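Local coordinates for protein AmbC (Sorangium cellulosum, PDB 5O15) that catalyses, as a bifunctional dehydratase-cyclase domain with a double hotdog fold, dehydration and heterocycle-forming cyclisation of a polyketide intermediate in ambruticin biosynthesis, at residues A[146-151]-A[254-259]; A[155-160]-A[184-189]; A[178-183]-A[192-197]; A[60-65]-A[213-218]. One frame throughout, in Å; residues are numbered along the deposited sequence.

Interactions 1, 2 and 3 follow one another at the far end of the second hotdog. Interaction 3 pairs strands 180-186 and 189-195; interaction 2 adds strand 158-160 beyond the first of these, and interaction 1 lays the loop 146-151 on strand 254-261, neighbour of the second. Leu255 O lies 2.8 Å from Leu194 N, a probable hydrogen bond joining interactions 1 and 3. The centre of interaction 4 lies about 2 Å from that of the chain, where the helices of the two hotdogs meet beside the probable active site. It is about 13 Å from the centre of interaction 3, whose Leu194 packs on helix 211-225, and about 22 Å from that of interaction 2, which interaction 4 does not touch.

Interaction 1 of 4, residues A[146-151]-A[254-259]; sequences AWAAGA and ALRARV
Trp147 lies with one face of its indole on the aliphatic part of Arg258. CB of Arg258 stands over the six-membered ring, 3.6 Å from its centroid and only 6° off the ring normal, a CH-pi contact. Further along the extended arginine chain, CD of Arg258 passes 3.8 Å from CD1 of Trp147, so the methylenes cover both rings. The opposite face carries CB of the next residue, Ala148, offset toward the rim. Trp147 holds CG between its backbone N and carbonyl carbon (chi1 52°), which throws the indole forward until CH2 comes within 3.5 Å of Arg258 N, its edge meeting the backbone at Arg256. The part of the double hotdog joined here is the loop ahead of strand 158-160, whose short 3-10 turn rests on strand 254-261. Arg256 reaches out from the strand fully extended, and its NH1 donates to Ala148 O at 3.0 Å, a bent bond (135° at the hydrogen) although the acceptor lies in the guanidinium plane. A water accepts from the same NH1 of Arg256 at 2.9 Å and donates to Gly150 O. With an alanine at Trp147 the Arg258 methylenes would probably be bared and Glu275 left without the indole N-H that it accepts. Glu275 also forms a salt bridge with Arg258 NH1.

Interaction 2 of 4, residues A[155-160]-A[184-189]; sequences AGAEPV and WRVGRS
Trp184 sets its indole against Pro159 through a first torsion of -56°, which places CG beside the backbone N and opposite the carbonyl carbon. CD1 of Trp184 thereby comes 3.5 Å from CA of Pro159, while CB of Trp184 lies 3.8 Å from CB of Ala157. Arg185 has the rarer setting, CG held between N and the carbonyl carbon (chi1 73°), and a bend at chi3 folds its guanidinium back over its own turn. There NE and NH2 grip Gly187 O side-on, the oxygen lying only 4° out of the guanidinium plane, with NE of Arg185 3.3 Å from Gly187 O. A methionine at this position would probably leave Gly187 O without these two donors and let the end of the side chain swing free of the turn.

Across the strands, Glu158 and Arg185 form an antiparallel hydrogen-bonded pair. Glu158 N donates to Arg185 O at 2.8 Å and nearly straight, and Arg185 N returns a bond to Glu158 O in the carbonyl plane. Besides that bond, Glu158 O receives a CA-H contact from Trp184, 3.1 Å from its CA, and lies at the indole's edge. Val186 reaches back with CG2, 3.7 Å from Ala157 CA and close to its CB. Trp152 meets the Trp184 ring nearly at right angles, and Val160 N continues the ladder to Ala183.

Within this chain strand 158-160 is the outermost strand on this side of the antiparallel hotdog sheet, paired to a hairpin that closes through a type II' turn from Val186 to Ser189, with Gly187 at its positive-phi corner.

Interaction 3 of 4, residues A[178-183]-A[192-197]; sequences RGVTAA and ADLALP
Gly179 O and Ala195 N open the backbone ladder with a 2.9 Å hydrogen bond. Thr181 N donates to Asp193 O at 2.9 Å, and Asp193 N to Ala182 O at 3.0 Å. CA-H contacts reinforce the carbonyls already in use: Leu194 CA lies 3.2 Å from Gly179 O, and Ala192 CA lies 3.3 Å from Ala182 O.

Apolar contacts gather on the face bearing Val180, Leu194, Ala183 and Ala192. Val180 and Leu194 run side by side, CG2 of the valine 4.1 Å from CD2 of the leucine, and the methyls of Ala183 and Ala192 meet at 3.9 Å. This face turns toward helix 211-225, where Leu213 and Ala220 receive Leu194 and Ala192.

The other face, with Ala182 and Asp193, carries a charged side chain. With CG beside its backbone N (chi1 -69°), Asp193 presents its carboxylate to two outside partners, Trp152 NE1 on OD2 and Arg256 NE, a salt bridge, on OD1.

Between Val180 and Ala182 the register slips by one residue, a beta bulge at Thr181 where the chain turns a corner. The two segments are the open end of the hairpin 180-186/189-195, part of the antiparallel sheet that wraps the helix in a hotdog fold.

Interaction 4 of 4, residues A[60-65]-A[213-218]; sequences PGTAFV and LLDAAL
Asp215 brings the flat group of this contact, a carboxylate whose two oxygens serve different partners. OD1 of Asp215 accepts from a water oxygen 2.9 Å away, and that water accepts in turn from Thr62 N at 3.1 Å, bridging the helices; OD2 takes the amide NE2 of Gln219, one turn on. Pro60 and Asp215 both touch Phe177, and Pro60 also touches His51.

Thr62 makes most of the contact between the helices. Its CG2 lies 3.6 Å from CG of Leu214, 3.7 Å from Asp215 N and 4.1 Å from CD1 of Leu218. The hydroxyl, held between backbone N and carbonyl carbon (chi1 56°), leaves the methyl for Leu214 and hydrogen-bonds Pro211 O. Val65 adds CG1, 4.1 Å from CD2 of Leu214, the two side chains at about a right angle.

His51 to Pro60 fits the HxxxGxxxxP motif, and Asp215 to Gln219 the DxxxQ motif, of polyketide synthase dehydratases, consistent with an active site here. Helices 61-75 and 211-225, one from each hotdog, meet at 127° with 9.4 Å between the axes of their contacting segments; Trp242 of strand 236-247 touches Val65 and Leu214, and Leu194 of strand 189-195 packs behind on Ala216 and Ala217.

Interaction 1 of 4, residues A[146-151]-A[254-259]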
loop_
_atom_site.group_PDB
_atom_site.type_symbol
_atom_site.label_atom_id
_atom_site.label_comp_id
_atom_site.label_asym_id
_atom_site.label_seq_id
_atom_site.Cartn_x
_atom_site.Cartn_y
_atom_site.Cartn_z
ATOM N N ALA A 146 -6.324 4.076 21.136
ATOM C CA ALA A 146 -6.133 3.616 22.507
ATOM C C ALA A 146 -5.573 2.194 22.564
ATOM O O ALA A 146 -4.876 1.834 23.520
ATOM C CB ALA A 146 -7.444 3.710 23.279
ATOM N N TRP A 147 -5.836 1.393 21.532
ATOM C CA TRP A 147 -5.306 0.038 21.463
ATOM C C TRP A 147 -3.785 0.005 21.384
ATOM O O TRP A 147 -3.196 -1.032 21.687
ATOM C CB TRP A 147 -5.890 -0.721 20.247
ATOM C CG TRP A 147 -5.747 0.012 18.930
ATOM C CD1 TRP A 147 -6.669 0.835 18.340
ATOM C CD2 TRP A 147 -4.596 0.025 18.080
ATOM N NE1 TRP A 147 -6.149 1.361 17.190
ATOM C CE2 TRP A 147 -4.878 0.880 17.014
ATOM C CE3 TRP A 147 -3.350 -0.610 18.116
ATOM C CZ2 TRP A 147 -3.964 1.130 15.995
ATOM C CZ3 TRP A 147 -2.454 -0.365 17.096
ATOM C CH2 TRP A 147 -2.751 0.503 16.070
ATOM N N ALA A 148 -3.140 1.097 20.975
ATOM C CA ALA A 148 -1.687 1.176 20.867
ATOM C C ALA A 148 -1.043 1.639 22.167
ATOM O O ALA A 148 0.174 1.558 22.295
ATOM C CB ALA A 148 -1.323 2.143 19.727
ATOM N N ALA A 149 -1.829 2.122 23.113
ATOM C CA ALA A 149 -1.359 2.642 24.390
ATOM C C ALA A 149 -1.472 1.574 25.467
ATOM O O ALA A 149 -2.315 0.680 25.388
ATOM C CB ALA A 149 -2.228 3.851 24.784
ATOM N N GLY A 150 -0.640 1.701 26.512
ATOM C CA GLY A 150 -0.740 0.788 27.634
ATOM C C GLY A 150 -0.181 -0.571 27.291
ATOM O O GLY A 150 0.859 -0.689 26.657
ATOM N N ALA A 151 -0.882 -1.607 27.721
ATOM C CA ALA A 151 -0.410 -2.962 27.517
ATOM C C ALA A 151 -0.242 -3.237 26.036
ATOM O O ALA A 151 -1.128 -2.932 25.230
ATOM C CB ALA A 151 -1.410 -3.958 28.092
ATOM N N ALA A 254 8.215 3.743 11.375
ATOM C CA ALA A 254 7.887 2.584 12.186
ATOM C C ALA A 254 6.595 2.932 12.902
ATOM O O ALA A 254 6.370 4.091 13.239
ATOM C CB ALA A 254 9.024 2.258 13.165
ATOM N N LEU A 255 5.763 1.919 13.156
ATOM C CA LEU A 255 4.371 2.103 13.563
ATOM C C LEU A 255 3.918 0.892 14.333
ATOM O O LEU A 255 4.470 -0.193 14.166
ATOM C CB LEU A 255 3.422 2.216 12.334
ATOM C CG LEU A 255 3.709 3.354 11.403
ATOM C CD1 LEU A 255 2.976 3.189 10.073
ATOM C CD2 LEU A 255 3.209 4.664 12.020
ATOM N N ARG A 256 2.838 1.075 15.089
ATOM C CA ARG A 256 1.999 -0.031 15.514
ATOM C C ARG A 256 0.766 -0.086 14.629
ATOM O O ARG A 256 0.275 0.941 14.163
ATOM C CB ARG A 256 1.609 0.054 16.979
ATOM C CG ARG A 256 2.759 -0.304 17.879
ATOM C CD ARG A 256 2.406 -0.252 19.331
ATOM N NE ARG A 256 3.547 -0.700 20.124
ATOM C CZ ARG A 256 3.695 -0.499 21.422
ATOM N NH1 ARG A 256 2.761 0.120 22.118
ATOM N NH2 ARG A 256 4.786 -0.935 22.055
ATOM N N ALA A 257 0.286 -1.304 14.376
ATOM C CA ALA A 257 -0.820 -1.545 13.478
ATOM C C ALA A 257 -1.851 -2.422 14.158
ATOM O O ALA A 257 -1.528 -3.351 14.911
ATOM C CB ALA A 257 -0.332 -2.265 12.223
ATOM N N ARG A 258 -3.105 -2.148 13.803
ATOM C CA ARG A 258 -4.258 -2.973 14.101
ATOM C C ARG A 258 -4.926 -3.295 12.772
ATOM O O ARG A 258 -5.371 -2.383 12.058
ATOM C CB ARG A 258 -5.240 -2.262 15.027
ATOM C CG ARG A 258 -6.465 -3.068 15.351
ATOM C CD ARG A 258 -7.428 -2.280 16.211
ATOM N NE ARG A 258 -8.598 -3.083 16.563
ATOM C CZ ARG A 258 -9.753 -3.084 15.896
ATOM N NH1 ARG A 258 -9.936 -2.305 14.837
ATOM N NH2 ARG A 258 -10.745 -3.857 16.315
ATOM N N VAL A 259 -4.988 -4.566 12.423
ATOM C CA VAL A 259 -5.571 -5.036 11.175
ATOM C C VAL A 259 -6.745 -5.916 11.574
ATOM O O VAL A 259 -6.563 -7.003 12.125
ATOM C CB VAL A 259 -4.544 -5.803 10.337
ATOM C CG1 VAL A 259 -5.181 -6.258 9.036
ATOM C CG2 VAL A 259 -3.334 -4.980 10.054
HETATM O O HOH W 1 2.182 0.911 24.900
#

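Interaction 2 of 4, residues A[155-160]-A[184-189]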
loop_
_atom_site.group_PDB
_atom_site.type_symbol
_atom_site.label_atom_id
_atom_site.label_comp_id
_atom_site.label_asym_id
_atom_site.label_seq_id
_atom_site.Cartn_x
_atom_site.Cartn_y
_atom_site.Cartn_z
ATOM N N ALA A 155 -4.331 -7.193 26.042
ATOM C CA ALA A 155 -4.562 -8.370 26.872
ATOM C C ALA A 155 -5.273 -9.474 26.092
ATOM O O ALA A 155 -6.152 -9.218 25.267
ATOM C CB ALA A 155 -5.379 -7.996 28.117
ATOM N N GLY A 156 -4.903 -10.717 26.388
ATOM C CA GLY A 156 -5.511 -11.866 25.762
ATOM C C GLY A 156 -4.949 -12.214 24.407
ATOM O O GLY A 156 -5.493 -13.095 23.735
ATOM N N ALA A 157 -3.894 -11.539 23.968
ATOM C CA ALA A 157 -3.373 -11.765 22.640
ATOM C C ALA A 157 -2.595 -13.069 22.564
ATOM O O ALA A 157 -1.955 -13.499 23.524
ATOM C CB ALA A 157 -2.471 -10.596 22.274
ATOM N N GLU A 158 -2.687 -13.720 21.422
ATOM C CA GLU A 158 -1.860 -14.875 21.151
ATOM C C GLU A 158 -0.791 -14.493 20.143
ATOM O O GLU A 158 -1.083 -13.753 19.201
ATOM C CB GLU A 158 -2.703 -16.014 20.568
ATOM C CG GLU A 158 -3.488 -16.775 21.609
ATOM C CD GLU A 158 -2.582 -17.627 22.490
ATOM O OE1 GLU A 158 -1.483 -18.000 22.025
ATOM O OE2 GLU A 158 -2.954 -17.925 23.644
ATOM N N PRO A 159 0.446 -14.927 20.311
ATOM C CA PRO A 159 1.496 -14.550 19.360
ATOM C C PRO A 159 1.250 -15.110 17.971
ATOM O O PRO A 159 0.765 -16.235 17.813
ATOM C CB PRO A 159 2.767 -15.142 19.973
ATOM C CG PRO A 159 2.427 -15.443 21.322
ATOM C CD PRO A 159 0.987 -15.712 21.431
ATOM N N VAL A 160 1.641 -14.326 16.976
ATOM C CA VAL A 160 1.805 -14.780 15.608
ATOM C C VAL A 160 3.307 -14.834 15.370
ATOM O O VAL A 160 3.993 -13.815 15.499
ATOM C CB VAL A 160 1.123 -13.817 14.631
ATOM C CG1 VAL A 160 1.414 -14.227 13.201
ATOM C CG2 VAL A 160 -0.384 -13.775 14.882
ATOM N N TRP A 184 0.622 -10.321 16.962
ATOM C CA TRP A 184 -0.244 -11.089 17.835
ATOM C C TRP A 184 -1.663 -10.972 17.311
ATOM O O TRP A 184 -1.978 -10.089 16.504
ATOM C CB TRP A 184 -0.249 -10.527 19.250
ATOM C CG TRP A 184 1.082 -10.421 19.908
ATOM C CD1 TRP A 184 1.606 -11.307 20.792
ATOM C CD2 TRP A 184 2.057 -9.373 19.761
ATOM N NE1 TRP A 184 2.843 -10.873 21.223
ATOM C CE2 TRP A 184 3.146 -9.698 20.588
ATOM C CE3 TRP A 184 2.100 -8.185 19.016
ATOM C CZ2 TRP A 184 4.265 -8.878 20.711
ATOM C CZ3 TRP A 184 3.223 -7.362 19.136
ATOM C CH2 TRP A 184 4.293 -7.722 19.984
ATOM N N ARG A 185 -2.551 -11.812 17.812
ATOM C CA ARG A 185 -3.946 -11.732 17.452
ATOM C C ARG A 185 -4.845 -11.830 18.666
ATOM O O ARG A 185 -4.560 -12.556 19.618
ATOM C CB ARG A 185 -4.298 -12.759 16.423
ATOM C CG ARG A 185 -4.377 -14.159 16.854
ATOM C CD ARG A 185 -4.622 -15.008 15.600
ATOM N NE ARG A 185 -5.755 -14.473 14.849
ATOM C CZ ARG A 185 -5.890 -14.480 13.522
ATOM N NH1 ARG A 185 -4.956 -15.006 12.728
ATOM N NH2 ARG A 185 -6.978 -13.940 12.984
ATOM N N VAL A 186 -5.912 -11.043 18.626
ATOM C CA VAL A 186 -7.051 -11.179 19.529
ATOM C C VAL A 186 -8.239 -11.379 18.603
ATOM O O VAL A 186 -8.731 -10.412 17.997
ATOM C CB VAL A 186 -7.257 -9.955 20.429
ATOM C CG1 VAL A 186 -8.369 -10.221 21.430
ATOM C CG2 VAL A 186 -5.980 -9.579 21.152
ATOM N N GLY A 187 -8.662 -12.626 18.427
ATOM C CA GLY A 187 -9.803 -12.872 17.559
ATOM C C GLY A 187 -9.489 -12.411 16.144
ATOM O O GLY A 187 -8.466 -12.788 15.559
ATOM N N ARG A 188 -10.364 -11.565 15.575
ATOM C CA ARG A 188 -10.224 -11.051 14.213
ATOM C C ARG A 188 -9.228 -9.916 14.093
ATOM O O ARG A 188 -9.026 -9.419 12.983
ATOM C CB ARG A 188 -11.574 -10.521 13.691
ATOM C CG ARG A 188 -12.690 -11.546 13.661
ATOM C CD ARG A 188 -13.954 -11.013 12.981
ATOM N NE ARG A 188 -14.547 -9.882 13.702
ATOM C CZ ARG A 188 -14.585 -8.622 13.269
ATOM N NH1 ARG A 188 -14.083 -8.290 12.086
ATOM N NH2 ARG A 188 -15.154 -7.687 14.020
ATOM N N SER A 189 -8.661 -9.435 15.188
ATOM C CA SER A 189 -7.726 -8.321 15.144
ATOM C C SER A 189 -6.293 -8.812 15.241
ATOM O O SER A 189 -5.939 -9.536 16.178
ATOM C CB SER A 189 -8.002 -7.359 16.293
ATOM O OG SER A 189 -9.262 -6.748 16.099
#

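Interaction 3 of 4, residues A[178-183]-A[192-197]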
loop_
_atom_site.group_PDB
_atom_site.type_symbol
_atom_site.label_atom_id
_atom_site.label_comp_id
_atom_site.label_asym_id
_atom_site.label_seq_id
_atom_site.Cartn_x
_atom_site.Cartn_y
_atom_site.Cartn_z
ATOM N N ARG A 178 10.356 -7.170 4.483
ATOM C CA ARG A 178 10.278 -7.920 5.739
ATOM C C ARG A 178 10.184 -6.878 6.845
ATOM O O ARG A 178 11.177 -6.583 7.512
ATOM C CB ARG A 178 11.478 -8.862 5.923
ATOM C CG ARG A 178 11.334 -10.149 5.135
ATOM C CD ARG A 178 12.425 -11.202 5.465
ATOM N NE ARG A 178 13.596 -10.937 4.668
ATOM C CZ ARG A 178 13.730 -11.279 3.389
ATOM N NH1 ARG A 178 12.737 -11.883 2.758
ATOM N NH2 ARG A 178 14.852 -10.993 2.726
ATOM N N GLY A 179 8.997 -6.279 6.998
ATOM C CA GLY A 179 8.846 -5.126 7.850
ATOM C C GLY A 179 8.041 -5.356 9.099
ATOM O O GLY A 179 7.613 -4.372 9.719
ATOM N N VAL A 180 7.801 -6.594 9.488
ATOM C CA VAL A 180 7.017 -6.911 10.676
ATOM C C VAL A 180 7.967 -7.432 11.745
ATOM O O VAL A 180 8.574 -8.501 11.589
ATOM C CB VAL A 180 5.939 -7.957 10.392
ATOM C CG1 VAL A 180 5.053 -8.142 11.625
ATOM C CG2 VAL A 180 5.080 -7.545 9.226
ATOM N N THR A 181 8.113 -6.712 12.838
ATOM C CA THR A 181 9.030 -7.202 13.852
ATOM C C THR A 181 8.341 -8.086 14.873
ATOM O O THR A 181 9.024 -8.903 15.511
ATOM C CB THR A 181 9.736 -6.045 14.549
ATOM O OG1 THR A 181 8.772 -5.304 15.275
ATOM C CG2 THR A 181 10.397 -5.132 13.587
ATOM N N ALA A 182 7.031 -7.982 15.066
ATOM C CA ALA A 182 6.303 -8.831 16.006
ATOM C C ALA A 182 4.821 -8.681 15.706
ATOM O O ALA A 182 4.395 -7.633 15.217
ATOM C CB ALA A 182 6.569 -8.407 17.449
ATOM N N ALA A 183 4.031 -9.704 15.986
ATOM C CA ALA A 183 2.593 -9.642 15.754
ATOM C C ALA A 183 1.886 -10.603 16.707
ATOM O O ALA A 183 2.455 -11.604 17.163
ATOM C CB ALA A 183 2.260 -9.967 14.294
ATOM N N ALA A 192 0.397 -5.490 15.425
ATOM C CA ALA A 192 1.769 -5.700 14.979
ATOM C C ALA A 192 2.625 -4.473 15.190
ATOM O O ALA A 192 2.147 -3.335 15.117
ATOM C CB ALA A 192 1.806 -6.137 13.511
ATOM N N ASP A 193 3.923 -4.726 15.421
ATOM C CA ASP A 193 4.968 -3.716 15.338
ATOM C C ASP A 193 5.575 -3.780 13.945
ATOM O O ASP A 193 6.073 -4.837 13.536
ATOM C CB ASP A 193 6.040 -3.977 16.394
ATOM C CG ASP A 193 5.541 -3.737 17.784
ATOM O OD1 ASP A 193 5.074 -2.625 18.081
ATOM O OD2 ASP A 193 5.652 -4.614 18.649
ATOM N N LEU A 194 5.551 -2.644 13.239
ATOM C CA LEU A 194 6.041 -2.517 11.874
ATOM C C LEU A 194 7.246 -1.587 11.868
ATOM O O LEU A 194 7.242 -0.553 12.530
ATOM C CB LEU A 194 4.971 -1.922 10.963
ATOM C CG LEU A 194 3.590 -2.578 10.998
ATOM C CD1 LEU A 194 2.675 -1.897 9.981
ATOM C CD2 LEU A 194 3.624 -4.076 10.756
ATOM N N ALA A 195 8.275 -1.931 11.106
ATOM C CA ALA A 195 9.435 -1.054 11.026
ATOM C C ALA A 195 10.145 -1.283 9.716
ATOM O O ALA A 195 10.356 -2.433 9.328
ATOM C CB ALA A 195 10.428 -1.316 12.169
ATOM N N LEU A 196 10.479 -0.189 9.040
ATOM C CA LEU A 196 11.291 -0.277 7.844
ATOM C C LEU A 196 12.692 -0.778 8.208
ATOM O O LEU A 196 13.280 -0.354 9.222
ATOM C CB LEU A 196 11.421 1.093 7.185
ATOM C CG LEU A 196 10.161 1.704 6.517
ATOM C CD1 LEU A 196 10.403 3.128 6.094
ATOM C CD2 LEU A 196 9.775 0.951 5.308
ATOM N N PRO A 197 13.258 -1.680 7.416
ATOM C CA PRO A 197 14.631 -2.131 7.650
ATOM C C PRO A 197 15.644 -1.013 7.462
ATOM O O PRO A 197 15.382 0.023 6.833
ATOM C CB PRO A 197 14.833 -3.227 6.596
ATOM C CG PRO A 197 13.469 -3.600 6.157
ATOM C CD PRO A 197 12.593 -2.436 6.345
#

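Interaction 4 of 4, residues A[60-65]-A[213-218]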
loop_
_atom_site.group_PDB
_atom_site.type_symbol
_atom_site.label_atom_id
_atom_site.label_comp_id
_atom_site.label_asym_id
_atom_site.label_seq_id
_atom_site.Cartn_x
_atom_site.Cartn_y
_atom_site.Cartn_z
ATOM N N PRO A 60 4.842 -2.550 -5.416
ATOM C CA PRO A 60 3.756 -2.874 -4.479
ATOM C C PRO A 60 2.535 -2.007 -4.721
ATOM O O PRO A 60 2.653 -0.811 -4.971
ATOM C CB PRO A 60 4.364 -2.588 -3.102
ATOM C CG PRO A 60 5.441 -1.625 -3.368
ATOM C CD PRO A 60 6.005 -1.994 -4.719
ATOM N N GLY A 61 1.342 -2.600 -4.606
ATOM C CA GLY A 61 0.119 -1.821 -4.737
ATOM C C GLY A 61 -0.012 -0.688 -3.729
ATOM O O GLY A 61 -0.689 0.319 -3.998
ATOM N N THR A 62 0.665 -0.825 -2.569
ATOM C CA THR A 62 0.698 0.287 -1.623
ATOM C C THR A 62 1.397 1.511 -2.190
ATOM O O THR A 62 1.183 2.617 -1.683
ATOM C CB THR A 62 1.392 -0.129 -0.330
ATOM O OG1 THR A 62 2.686 -0.616 -0.672
ATOM C CG2 THR A 62 0.614 -1.194 0.430
ATOM N N ALA A 63 2.211 1.349 -3.229
ATOM C CA ALA A 63 2.771 2.521 -3.887
ATOM C C ALA A 63 1.705 3.308 -4.656
ATOM O O ALA A 63 1.789 4.540 -4.746
ATOM C CB ALA A 63 3.873 2.132 -4.853
ATOM N N PHE A 64 0.678 2.633 -5.189
ATOM C CA PHE A 64 -0.424 3.348 -5.834
ATOM C C PHE A 64 -1.233 4.091 -4.791
ATOM O O PHE A 64 -1.687 5.203 -5.040
ATOM C CB PHE A 64 -1.310 2.385 -6.629
ATOM C CG PHE A 64 -0.593 1.624 -7.677
ATOM C CD1 PHE A 64 0.231 2.241 -8.596
ATOM C CD2 PHE A 64 -0.717 0.249 -7.725
ATOM C CE1 PHE A 64 0.891 1.466 -9.575
ATOM C CE2 PHE A 64 -0.087 -0.500 -8.685
ATOM C CZ PHE A 64 0.753 0.085 -9.559
ATOM N N VAL A 65 -1.379 3.513 -3.593
ATOM C CA VAL A 65 -2.016 4.223 -2.498
ATOM C C VAL A 65 -1.242 5.486 -2.149
ATOM O O VAL A 65 -1.820 6.564 -1.975
ATOM C CB VAL A 65 -2.219 3.292 -1.296
ATOM C CG1 VAL A 65 -2.799 4.044 -0.135
ATOM C CG2 VAL A 65 -3.106 2.106 -1.668
ATOM N N LEU A 213 6.233 0.343 4.296
ATOM C CA LEU A 213 5.698 0.357 5.643
ATOM C C LEU A 213 4.213 0.013 5.644
ATOM O O LEU A 213 3.767 -0.828 6.431
ATOM C CB LEU A 213 6.017 1.706 6.289
ATOM C CG LEU A 213 5.642 1.880 7.744
ATOM C CD1 LEU A 213 6.323 0.838 8.639
ATOM C CD2 LEU A 213 6.021 3.243 8.182
ATOM N N LEU A 214 3.427 0.586 4.706
ATOM C CA LEU A 214 2.051 0.134 4.600
ATOM C C LEU A 214 1.999 -1.340 4.181
ATOM O O LEU A 214 1.172 -2.102 4.691
ATOM C CB LEU A 214 1.266 1.031 3.644
ATOM C CG LEU A 214 -0.205 0.634 3.478
ATOM C CD1 LEU A 214 -0.945 0.693 4.823
ATOM C CD2 LEU A 214 -0.916 1.559 2.454
ATOM N N ASP A 215 2.901 -1.771 3.301
ATOM C CA ASP A 215 2.913 -3.177 2.915
ATOM C C ASP A 215 3.193 -4.102 4.099
ATOM O O ASP A 215 2.703 -5.237 4.131
ATOM C CB ASP A 215 3.922 -3.430 1.808
ATOM C CG ASP A 215 3.761 -4.797 1.213
ATOM O OD1 ASP A 215 2.826 -4.984 0.409
ATOM O OD2 ASP A 215 4.555 -5.702 1.540
ATOM N N ALA A 216 3.927 -3.620 5.099
ATOM C CA ALA A 216 4.186 -4.441 6.281
ATOM C C ALA A 216 2.909 -4.778 7.031
ATOM O O ALA A 216 2.819 -5.845 7.646
ATOM C CB ALA A 216 5.229 -3.753 7.164
ATOM N N ALA A 217 1.903 -3.891 7.011
ATOM C CA ALA A 217 0.630 -4.262 7.603
ATOM C C ALA A 217 0.005 -5.443 6.872
ATOM O O ALA A 217 -0.586 -6.340 7.498
ATOM C CB ALA A 217 -0.312 -3.074 7.629
ATOM N N LEU A 218 0.125 -5.454 5.537
ATOM C CA LEU A 218 -0.337 -6.591 4.747
ATOM C C LEU A 218 0.470 -7.849 5.051
ATOM O O LEU A 218 -0.097 -8.944 5.134
ATOM C CB LEU A 218 -0.257 -6.269 3.252
ATOM C CG LEU A 218 -0.962 -4.995 2.789
ATOM C CD1 LEU A 218 -0.824 -4.885 1.285
ATOM C CD2 LEU A 218 -2.396 -4.996 3.254
HETATM O O HOH W 2 1.310 -3.734 -1.680
#